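Local coordinates for YCAC GENE product (PDB 1YAC), which is an octameric hydrolase of unknown specificity, related to isochorismatases and N-carbamoylsarcosine amidohydrolase, at residues 17-25 with 65-76; 39-50 with 165-173. All blocks are in the same frame, centred on the assembly; numbering follows the deposited sequence.

Contact 1: 17-25 with 65-76; sequences LVDHQAGLL and NGPLVPELKAQF
N65 lies against L24 and Q21, and its backbone O lies at the amide nitrogens of the turn that follows strand 13-18. That oxygen accepts a bond from L24 N at 3.2 Å and a weak, bent one from G23 N. The N65 carboxamide crosses L24 at a slant, with N65 OD1 3.5 Å from L24 CD2, while its polar atoms are bonded beyond the two segments, ND2 to S59 O and OD1 to Y194 OH of a third subunit. Q21 reaches across to G66 with an extended chain. Its NE2 gives G66 O a nearly straight bond of 2.8 Å (172° at the hydrogen), in the plane of its own amide, and S59 N holds OE1, so both ends of the carboxamide fix its rotation. With Q21 cut back to an alanine, G66 O and S59 N would probably lose these mates and a gap would open beside N65 CB. Backbone bonds continue the line, from A22 N to P67 O (2.9 Å) and from V69 N to H20 O (3.1 Å). H20 centres an inverse gamma turn; its CB meets L72 CD1 at 3.9 Å, and NE2 is bonded to A139 O. Beyond it, L17 CD1 packs on L72 CD2. A single beta bridge, Q21 with L68, thus ties the loop after strand 13-18 to the lead-in of helix 70-75, at the C-terminal ends of the parallel strands, where isochorismatase-like alpha/beta/alpha sandwiches generally carry their active site.

Contact 2: 39-50 with 165-173; sequences NVLALGDLAKYF and WFGVACELH
W165 and L46 both hold CG in the crowded position between backbone N and carbonyl carbon (chi1 83° for W165), which lays the indole across A42 and N39 and turns the leucine's branches down onto helix 165-173. A42 CB sits over the six-membered ring of the indole, 3.6 Å from its centroid, a CH-pi contact; F166 CB lies near the rim of the opposite face. At the indole edge NE1 donates to N39 OD1 at 2.9 Å. This bond is bent, and the donor stands above the carboxamide plane, while N39 ND2 turns to D138 O. L46 is a knob in a hole formed by W165, V168, A169 and L172: L46 CD1 reaches L172 CD1 at 3.8 Å and also touches V168 CG1, whereas CD2 comes down near W165 O and A169 CB. Farther along, the F50 ring is clamped. L172 CB stands over the centre of one face, 3.8 Å from the centroid, and Y49 CD2 over the other. L172 CD1 also touches F50 CD2 at 3.7 Å, and F50 CZ approaches A169 O. The rings of F50 and H173 meet rim to rim, F50 CE1 3.6 Å from H173 CD2, with planes at 65°. H173 CD2 also lies at the edge of the Y49 ring, whose OH is bonded to D179. The rest of the interface is largely apolar packing, buried between the central sheet, which L43 and V168 touch, and helix 180-190. The two helices run side by side, their axes 10.0 Å apart and only 13° from parallel, as neighbours in one helical layer of a three-layer alpha/beta/alpha sandwich.

How the contacts relate
The centres of the two contacts lie about 17 Å apart, and their segments alternate along the chain: 17-25, 39-50, 65-76, then 165-173. Helix 33-49, which follows strand 13-18, joins them. Besides packing on helix 165-173 in contact 2, it meets the end of helix 70-75 from contact 1: K48 NZ lies 2.7 Å from Q75 O and D45 OD1 2.8 Å from Q75 NE2, both probable hydrogen bonds, and F76 packs on G44. Contact 1 joins the end of strand 13-18 and its following loop to helix 70-75 and its lead-in; contact 2 lies within a helical layer. Different neighbouring subunits of the octamer border each, so the shared helix connects regions facing separate interfaces.

Contact 1: 17-25 with 65-76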
loop_
_atom_site.group_PDB
_atom_site.type_symbol
_atom_site.label_atom_id
_atom_site.label_comp_id
_atom_site.label_asym_id
_atom_site.label_seq_id
_atom_site.Cartn_x
_atom_site.Cartn_y
_atom_site.Cartn_z
ATOM N N LEU A 17 27.062 13.197 -9.546
ATOM C CA LEU A 17 26.679 12.154 -8.593
ATOM C C LEU A 17 27.020 12.696 -7.211
ATOM O O LEU A 17 28.188 12.734 -6.810
ATOM C CB LEU A 17 27.419 10.855 -8.904
ATOM C CG LEU A 17 27.181 10.319 -10.324
ATOM C CD1 LEU A 17 27.920 8.992 -10.510
ATOM C CD2 LEU A 17 25.675 10.125 -10.569
ATOM N N VAL A 18 25.982 13.073 -6.472
ATOM C CA VAL A 18 26.134 13.705 -5.173
ATOM C C VAL A 18 25.835 12.885 -3.917
ATOM O O VAL A 18 24.684 12.527 -3.646
ATOM C CB VAL A 18 25.258 14.999 -5.118
ATOM C CG1 VAL A 18 25.645 15.875 -3.916
ATOM C CG2 VAL A 18 25.369 15.790 -6.434
ATOM N N ASP A 19 26.889 12.618 -3.153
ATOM C CA ASP A 19 26.799 11.937 -1.867
ATOM C C ASP A 19 26.184 10.533 -1.776
ATOM O O ASP A 19 25.462 10.224 -0.823
ATOM C CB ASP A 19 26.126 12.861 -0.844
ATOM C CG ASP A 19 26.767 14.240 -0.779
ATOM O OD1 ASP A 19 27.866 14.442 -1.337
ATOM O OD2 ASP A 19 26.155 15.143 -0.180
ATOM N N HIS A 20 26.438 9.695 -2.775
ATOM C CA HIS A 20 25.962 8.315 -2.730
ATOM C C HIS A 20 27.003 7.628 -1.836
ATOM O O HIS A 20 27.895 6.911 -2.318
ATOM C CB HIS A 20 25.958 7.681 -4.132
ATOM C CG HIS A 20 24.875 8.192 -5.039
ATOM N ND1 HIS A 20 25.108 9.137 -6.020
ATOM C CD2 HIS A 20 23.571 7.839 -5.160
ATOM C CE1 HIS A 20 24.000 9.339 -6.706
ATOM N NE2 HIS A 20 23.048 8.566 -6.206
ATOM N N GLN A 21 26.916 7.901 -0.540
ATOM C CA GLN A 21 27.860 7.360 0.434
ATOM C C GLN A 21 27.304 6.176 1.226
ATOM O O GLN A 21 26.102 6.102 1.477
ATOM C CB GLN A 21 28.329 8.488 1.353
ATOM C CG GLN A 21 29.142 9.545 0.598
ATOM C CD GLN A 21 29.227 10.863 1.338
ATOM O OE1 GLN A 21 28.670 11.858 0.824
ATOM N NE2 GLN A 21 29.840 10.914 2.433
ATOM N N ALA A 22 28.195 5.280 1.644
ATOM C CA ALA A 22 27.819 4.073 2.371
ATOM C C ALA A 22 26.923 4.305 3.579
ATOM O O ALA A 22 25.922 3.607 3.748
ATOM C CB ALA A 22 29.054 3.287 2.765
ATOM N N GLY A 23 27.279 5.277 4.413
ATOM C CA GLY A 23 26.480 5.580 5.584
ATOM C C GLY A 23 25.155 6.200 5.180
ATOM O O GLY A 23 24.088 5.737 5.587
ATOM N N LEU A 24 25.215 7.209 4.311
ATOM C CA LEU A 24 24.008 7.907 3.857
ATOM C C LEU A 24 22.977 7.007 3.163
ATOM O O LEU A 24 21.768 7.270 3.227
ATOM C CB LEU A 24 24.377 9.109 2.974
ATOM C CG LEU A 24 25.136 10.241 3.685
ATOM C CD1 LEU A 24 25.539 11.333 2.671
ATOM C CD2 LEU A 24 24.268 10.838 4.791
ATOM N N LEU A 25 23.433 5.957 2.498
ATOM C CA LEU A 25 22.495 5.054 1.836
ATOM C C LEU A 25 21.573 4.353 2.836
ATOM O O LEU A 25 20.490 3.915 2.462
ATOM C CB LEU A 25 23.214 4.020 0.959
ATOM C CG LEU A 25 23.878 4.553 -0.317
ATOM C CD1 LEU A 25 24.420 3.414 -1.157
ATOM C CD2 LEU A 25 22.894 5.330 -1.122
ATOM N N ASN A 65 28.771 9.690 7.740
ATOM C CA ASN A 65 28.310 9.691 6.351
ATOM C C ASN A 65 28.955 8.573 5.541
ATOM O O ASN A 65 28.313 7.953 4.671
ATOM C CB ASN A 65 28.537 11.064 5.705
ATOM C CG ASN A 65 27.539 12.114 6.198
ATOM O OD1 ASN A 65 26.720 11.849 7.090
ATOM N ND2 ASN A 65 27.594 13.304 5.616
ATOM N N GLY A 66 30.215 8.293 5.852
ATOM C CA GLY A 66 30.912 7.211 5.185
ATOM C C GLY A 66 31.483 7.543 3.828
ATOM O O GLY A 66 31.202 8.605 3.267
ATOM N N PRO A 67 32.280 6.623 3.266
ATOM C CA PRO A 67 32.917 6.790 1.964
ATOM C C PRO A 67 31.945 6.628 0.817
ATOM O O PRO A 67 30.865 6.061 0.980
ATOM C CB PRO A 67 33.947 5.663 1.955
ATOM C CG PRO A 67 33.243 4.572 2.694
ATOM C CD PRO A 67 32.621 5.314 3.856
ATOM N N LEU A 68 32.340 7.125 -0.347
ATOM C CA LEU A 68 31.535 6.992 -1.550
ATOM C C LEU A 68 31.476 5.489 -1.831
ATOM O O LEU A 68 32.461 4.778 -1.603
ATOM C CB LEU A 68 32.235 7.703 -2.716
ATOM C CG LEU A 68 31.480 7.701 -4.051
ATOM C CD1 LEU A 68 30.233 8.579 -3.951
ATOM C CD2 LEU A 68 32.407 8.191 -5.156
ATOM N N VAL A 69 30.333 4.984 -2.287
ATOM C CA VAL A 69 30.259 3.557 -2.585
ATOM C C VAL A 69 31.385 3.237 -3.579
ATOM O O VAL A 69 31.568 3.940 -4.575
ATOM C CB VAL A 69 28.878 3.135 -3.123
ATOM C CG1 VAL A 69 27.829 3.324 -2.039
ATOM C CG2 VAL A 69 28.503 3.921 -4.382
ATOM N N PRO A 70 32.154 2.166 -3.314
ATOM C CA PRO A 70 33.285 1.707 -4.124
ATOM C C PRO A 70 33.082 1.641 -5.637
ATOM O O PRO A 70 33.992 1.985 -6.397
ATOM C CB PRO A 70 33.594 0.336 -3.531
ATOM C CG PRO A 70 33.205 0.498 -2.105
ATOM C CD PRO A 70 31.893 1.212 -2.219
ATOM N N GLU A 71 31.903 1.213 -6.075
ATOM C CA GLU A 71 31.620 1.103 -7.498
ATOM C C GLU A 71 31.843 2.402 -8.260
ATOM O O GLU A 71 32.502 2.409 -9.298
ATOM C CB GLU A 71 30.189 0.607 -7.749
ATOM C CG GLU A 71 29.945 -0.846 -7.377
ATOM C CD GLU A 71 29.464 -1.020 -5.949
ATOM O OE1 GLU A 71 29.545 -0.048 -5.172
ATOM O OE2 GLU A 71 28.989 -2.125 -5.602
ATOM N N LEU A 72 31.330 3.502 -7.725
ATOM C CA LEU A 72 31.463 4.793 -8.390
ATOM C C LEU A 72 32.913 5.254 -8.437
ATOM O O LEU A 72 33.405 5.710 -9.471
ATOM C CB LEU A 72 30.558 5.833 -7.716
ATOM C CG LEU A 72 29.069 5.473 -7.791
ATOM C CD1 LEU A 72 28.220 6.512 -7.045
ATOM C CD2 LEU A 72 28.629 5.371 -9.254
ATOM N N LYS A 73 33.595 5.113 -7.313
ATOM C CA LYS A 73 35.002 5.479 -7.196
ATOM C C LYS A 73 35.822 4.708 -8.237
ATOM O O LYS A 73 36.647 5.278 -8.961
ATOM C CB LYS A 73 35.464 5.098 -5.796
ATOM C CG LYS A 73 36.699 5.783 -5.292
ATOM C CD LYS A 73 36.850 5.418 -3.826
ATOM C CE LYS A 73 35.567 5.764 -3.054
ATOM N NZ LYS A 73 35.366 4.941 -1.814
ATOM N N ALA A 74 35.564 3.403 -8.323
ATOM C CA ALA A 74 36.260 2.524 -9.258
ATOM C C ALA A 74 35.927 2.830 -10.717
ATOM O O ALA A 74 36.786 2.732 -11.596
ATOM C CB ALA A 74 35.925 1.055 -8.942
ATOM N N GLN A 75 34.681 3.217 -10.969
ATOM C CA GLN A 75 34.225 3.497 -12.324
ATOM C C GLN A 75 34.694 4.823 -12.913
ATOM O O GLN A 75 34.846 4.952 -14.131
ATOM C CB GLN A 75 32.701 3.428 -12.378
ATOM C CG GLN A 75 32.125 3.467 -13.780
ATOM C CD GLN A 75 30.693 2.985 -13.806
ATOM O OE1 GLN A 75 29.913 3.450 -12.954
ATOM N NE2 GLN A 75 30.356 2.128 -14.659
ATOM N N PHE A 76 34.914 5.808 -12.058
ATOM C CA PHE A 76 35.342 7.130 -12.504
ATOM C C PHE A 76 36.605 7.541 -11.757
ATOM O O PHE A 76 36.611 8.545 -11.036
ATOM C CB PHE A 76 34.213 8.135 -12.246
ATOM C CG PHE A 76 32.932 7.785 -12.951
ATOM C CD1 PHE A 76 32.784 8.033 -14.316
ATOM C CD2 PHE A 76 31.895 7.153 -12.262
ATOM C CE1 PHE A 76 31.625 7.654 -14.991
ATOM C CE2 PHE A 76 30.726 6.764 -12.925
ATOM C CZ PHE A 76 30.591 7.014 -14.291
#

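Contact 2: 39-50 with 165-173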
loop_
_atom_site.group_PDB
_atom_site.type_symbol
_atom_site.label_atom_id
_atom_site.label_comp_id
_atom_site.label_asym_id
_atom_site.label_seq_id
_atom_site.Cartn_x
_atom_site.Cartn_y
_atom_site.Cartn_z
ATOM N N ASN A 39 19.645 0.858 -9.684
ATOM C CA ASN A 39 19.430 2.148 -10.351
ATOM C C ASN A 39 20.656 3.062 -10.293
ATOM O O ASN A 39 21.017 3.703 -11.287
ATOM C CB ASN A 39 18.213 2.864 -9.754
ATOM C CG ASN A 39 16.891 2.192 -10.128
ATOM O OD1 ASN A 39 16.854 1.292 -10.971
ATOM N ND2 ASN A 39 15.800 2.636 -9.507
ATOM N N VAL A 40 21.287 3.147 -9.128
ATOM C CA VAL A 40 22.484 3.976 -8.989
ATOM C C VAL A 40 23.601 3.433 -9.896
ATOM O O VAL A 40 24.289 4.195 -10.599
ATOM C CB VAL A 40 22.972 4.012 -7.512
ATOM C CG1 VAL A 40 24.330 4.730 -7.395
ATOM C CG2 VAL A 40 21.940 4.724 -6.648
ATOM N N LEU A 41 23.771 2.115 -9.901
ATOM C CA LEU A 41 24.806 1.509 -10.735
ATOM C C LEU A 41 24.453 1.658 -12.213
ATOM O O LEU A 41 25.333 1.762 -13.061
ATOM C CB LEU A 41 25.011 0.037 -10.365
ATOM C CG LEU A 41 25.454 -0.202 -8.917
ATOM C CD1 LEU A 41 25.720 -1.689 -8.707
ATOM C CD2 LEU A 41 26.703 0.608 -8.616
ATOM N N ALA A 42 23.164 1.657 -12.521
ATOM C CA ALA A 42 22.711 1.811 -13.900
ATOM C C ALA A 42 23.111 3.191 -14.388
ATOM O O ALA A 42 23.614 3.331 -15.507
ATOM C CB ALA A 42 21.201 1.634 -13.989
ATOM N N LEU A 43 22.912 4.195 -13.528
ATOM C CA LEU A 43 23.249 5.585 -13.839
ATOM C C LEU A 43 24.752 5.716 -14.055
ATOM O O LEU A 43 25.192 6.378 -14.992
ATOM C CB LEU A 43 22.798 6.535 -12.722
ATOM C CG LEU A 43 23.093 8.033 -12.947
ATOM C CD1 LEU A 43 22.520 8.537 -14.287
ATOM C CD2 LEU A 43 22.517 8.836 -11.784
ATOM N N GLY A 44 25.542 5.104 -13.181
ATOM C CA GLY A 44 26.982 5.161 -13.374
ATOM C C GLY A 44 27.382 4.517 -14.704
ATOM O O GLY A 44 28.178 5.080 -15.473
ATOM N N ASP A 45 26.792 3.360 -15.002
ATOM C CA ASP A 45 27.094 2.633 -16.234
ATOM C C ASP A 45 26.718 3.429 -17.473
ATOM O O ASP A 45 27.443 3.401 -18.476
ATOM C CB ASP A 45 26.381 1.278 -16.271
ATOM C CG ASP A 45 27.052 0.225 -15.413
ATOM O OD1 ASP A 45 28.036 0.519 -14.692
ATOM O OD2 ASP A 45 26.590 -0.925 -15.476
ATOM N N LEU A 46 25.589 4.135 -17.427
ATOM C CA LEU A 46 25.181 4.913 -18.593
ATOM C C LEU A 46 26.088 6.127 -18.766
ATOM O O LEU A 46 26.434 6.489 -19.895
ATOM C CB LEU A 46 23.690 5.293 -18.546
ATOM C CG LEU A 46 23.147 6.424 -17.674
ATOM C CD1 LEU A 46 23.330 7.790 -18.351
ATOM C CD2 LEU A 46 21.668 6.172 -17.407
ATOM N N ALA A 47 26.511 6.730 -17.659
ATOM C CA ALA A 47 27.405 7.882 -17.728
ATOM C C ALA A 47 28.699 7.442 -18.414
ATOM O O ALA A 47 29.237 8.139 -19.286
ATOM C CB ALA A 47 27.705 8.408 -16.338
ATOM N N LYS A 48 29.182 6.269 -18.025
ATOM C CA LYS A 48 30.395 5.719 -18.609
ATOM C C LYS A 48 30.171 5.347 -20.078
ATOM O O LYS A 48 30.973 5.714 -20.953
ATOM C CB LYS A 48 30.850 4.492 -17.812
ATOM C CG LYS A 48 32.075 3.804 -18.386
ATOM C CD LYS A 48 33.318 4.038 -17.551
ATOM C CE LYS A 48 33.670 5.498 -17.428
ATOM N NZ LYS A 48 35.002 5.661 -16.781
ATOM N N TYR A 49 29.068 4.653 -20.347
ATOM C CA TYR A 49 28.736 4.228 -21.708
ATOM C C TYR A 49 28.656 5.396 -22.700
ATOM O O TYR A 49 29.181 5.317 -23.815
ATOM C CB TYR A 49 27.417 3.452 -21.724
ATOM C CG TYR A 49 26.966 3.076 -23.122
ATOM C CD1 TYR A 49 27.702 2.178 -23.894
ATOM C CD2 TYR A 49 25.823 3.640 -23.679
ATOM C CE1 TYR A 49 27.307 1.852 -25.185
ATOM C CE2 TYR A 49 25.423 3.322 -24.968
ATOM C CZ TYR A 49 26.170 2.424 -25.714
ATOM O OH TYR A 49 25.756 2.080 -26.988
ATOM N N PHE A 50 27.945 6.450 -22.308
ATOM C CA PHE A 50 27.797 7.624 -23.147
ATOM C C PHE A 50 28.993 8.555 -23.052
ATOM O O PHE A 50 29.000 9.606 -23.690
ATOM C CB PHE A 50 26.515 8.381 -22.792
ATOM C CG PHE A 50 25.264 7.653 -23.180
ATOM C CD1 PHE A 50 24.939 7.480 -24.527
ATOM C CD2 PHE A 50 24.445 7.078 -22.210
ATOM C CE1 PHE A 50 23.824 6.744 -24.902
ATOM C CE2 PHE A 50 23.320 6.333 -22.580
ATOM C CZ PHE A 50 23.012 6.166 -23.930
ATOM N N TRP A 165 16.413 6.850 -14.840
ATOM C CA TRP A 165 17.567 6.375 -15.596
ATOM C C TRP A 165 17.339 5.763 -16.965
ATOM O O TRP A 165 18.074 6.076 -17.897
ATOM C CB TRP A 165 18.532 5.525 -14.730
ATOM C CG TRP A 165 18.163 4.084 -14.577
ATOM C CD1 TRP A 165 17.555 3.501 -13.500
ATOM C CD2 TRP A 165 18.362 3.045 -15.544
ATOM N NE1 TRP A 165 17.358 2.160 -13.744
ATOM C CE2 TRP A 165 17.843 1.855 -14.992
ATOM C CE3 TRP A 165 18.928 3.006 -16.829
ATOM C CZ2 TRP A 165 17.870 0.636 -15.679
ATOM C CZ3 TRP A 165 18.954 1.799 -17.513
ATOM C CH2 TRP A 165 18.428 0.629 -16.937
ATOM N N PHE A 166 16.328 4.911 -17.105
ATOM C CA PHE A 166 16.074 4.282 -18.401
ATOM C C PHE A 166 15.679 5.361 -19.415
ATOM O O PHE A 166 16.170 5.362 -20.553
ATOM C CB PHE A 166 14.996 3.201 -18.278
ATOM C CG PHE A 166 14.644 2.536 -19.586
ATOM C CD1 PHE A 166 15.425 1.497 -20.088
ATOM C CD2 PHE A 166 13.505 2.924 -20.290
ATOM C CE1 PHE A 166 15.070 0.847 -21.269
ATOM C CE2 PHE A 166 13.146 2.282 -21.471
ATOM C CZ PHE A 166 13.932 1.241 -21.957
ATOM N N GLY A 167 14.840 6.302 -18.975
ATOM C CA GLY A 167 14.438 7.403 -19.833
ATOM C C GLY A 167 15.647 8.240 -20.242
ATOM O O GLY A 167 15.773 8.643 -21.407
ATOM N N VAL A 168 16.535 8.504 -19.280
ATOM C CA VAL A 168 17.771 9.269 -19.518
ATOM C C VAL A 168 18.611 8.566 -20.613
ATOM O O VAL A 168 19.028 9.191 -21.595
ATOM C CB VAL A 168 18.623 9.396 -18.190
ATOM C CG1 VAL A 168 20.016 9.981 -18.475
ATOM C CG2 VAL A 168 17.893 10.275 -17.160
ATOM N N ALA A 169 18.811 7.260 -20.464
ATOM C CA ALA A 169 19.595 6.505 -21.429
ATOM C C ALA A 169 18.986 6.575 -22.833
ATOM O O ALA A 169 19.704 6.735 -23.826
ATOM C CB ALA A 169 19.731 5.053 -20.981
ATOM N N CYS A 170 17.666 6.452 -22.912
ATOM C CA CYS A 170 16.969 6.475 -24.195
ATOM C C CYS A 170 17.001 7.832 -24.875
ATOM O O CYS A 170 17.078 7.920 -26.112
ATOM C CB CYS A 170 15.521 6.013 -24.030
ATOM S SG CYS A 170 15.330 4.241 -23.737
ATOM N N GLU A 171 16.898 8.895 -24.083
ATOM C CA GLU A 171 16.931 10.233 -24.655
ATOM C C GLU A 171 18.348 10.556 -25.141
ATOM O O GLU A 171 18.531 11.251 -26.140
ATOM C CB GLU A 171 16.445 11.268 -23.641
ATOM C CG GLU A 171 15.971 12.566 -24.294
ATOM C CD GLU A 171 15.131 13.407 -23.365
ATOM O OE1 GLU A 171 13.910 13.189 -23.350
ATOM O OE2 GLU A 171 15.675 14.289 -22.662
ATOM N N LEU A 172 19.350 10.043 -24.436
ATOM C CA LEU A 172 20.742 10.261 -24.814
ATOM C C LEU A 172 21.124 9.470 -26.070
ATOM O O LEU A 172 21.789 10.000 -26.968
ATOM C CB LEU A 172 21.677 9.845 -23.676
ATOM C CG LEU A 172 21.778 10.771 -22.469
ATOM C CD1 LEU A 172 22.477 10.052 -21.328
ATOM C CD2 LEU A 172 22.526 12.030 -22.846
ATOM N N HIS A 173 20.711 8.209 -26.123
ATOM C CA HIS A 173 21.058 7.335 -27.227
ATOM C C HIS A 173 20.366 7.709 -28.522
ATOM O O HIS A 173 20.967 7.618 -29.599
ATOM C CB HIS A 173 20.737 5.873 -26.885
ATOM C CG HIS A 173 21.532 4.879 -27.677
ATOM N ND1 HIS A 173 20.961 4.034 -28.603
ATOM C CD2 HIS A 173 22.849 4.562 -27.636
ATOM C CE1 HIS A 173 21.891 3.231 -29.094
ATOM N NE2 HIS A 173 23.042 3.529 -28.526
#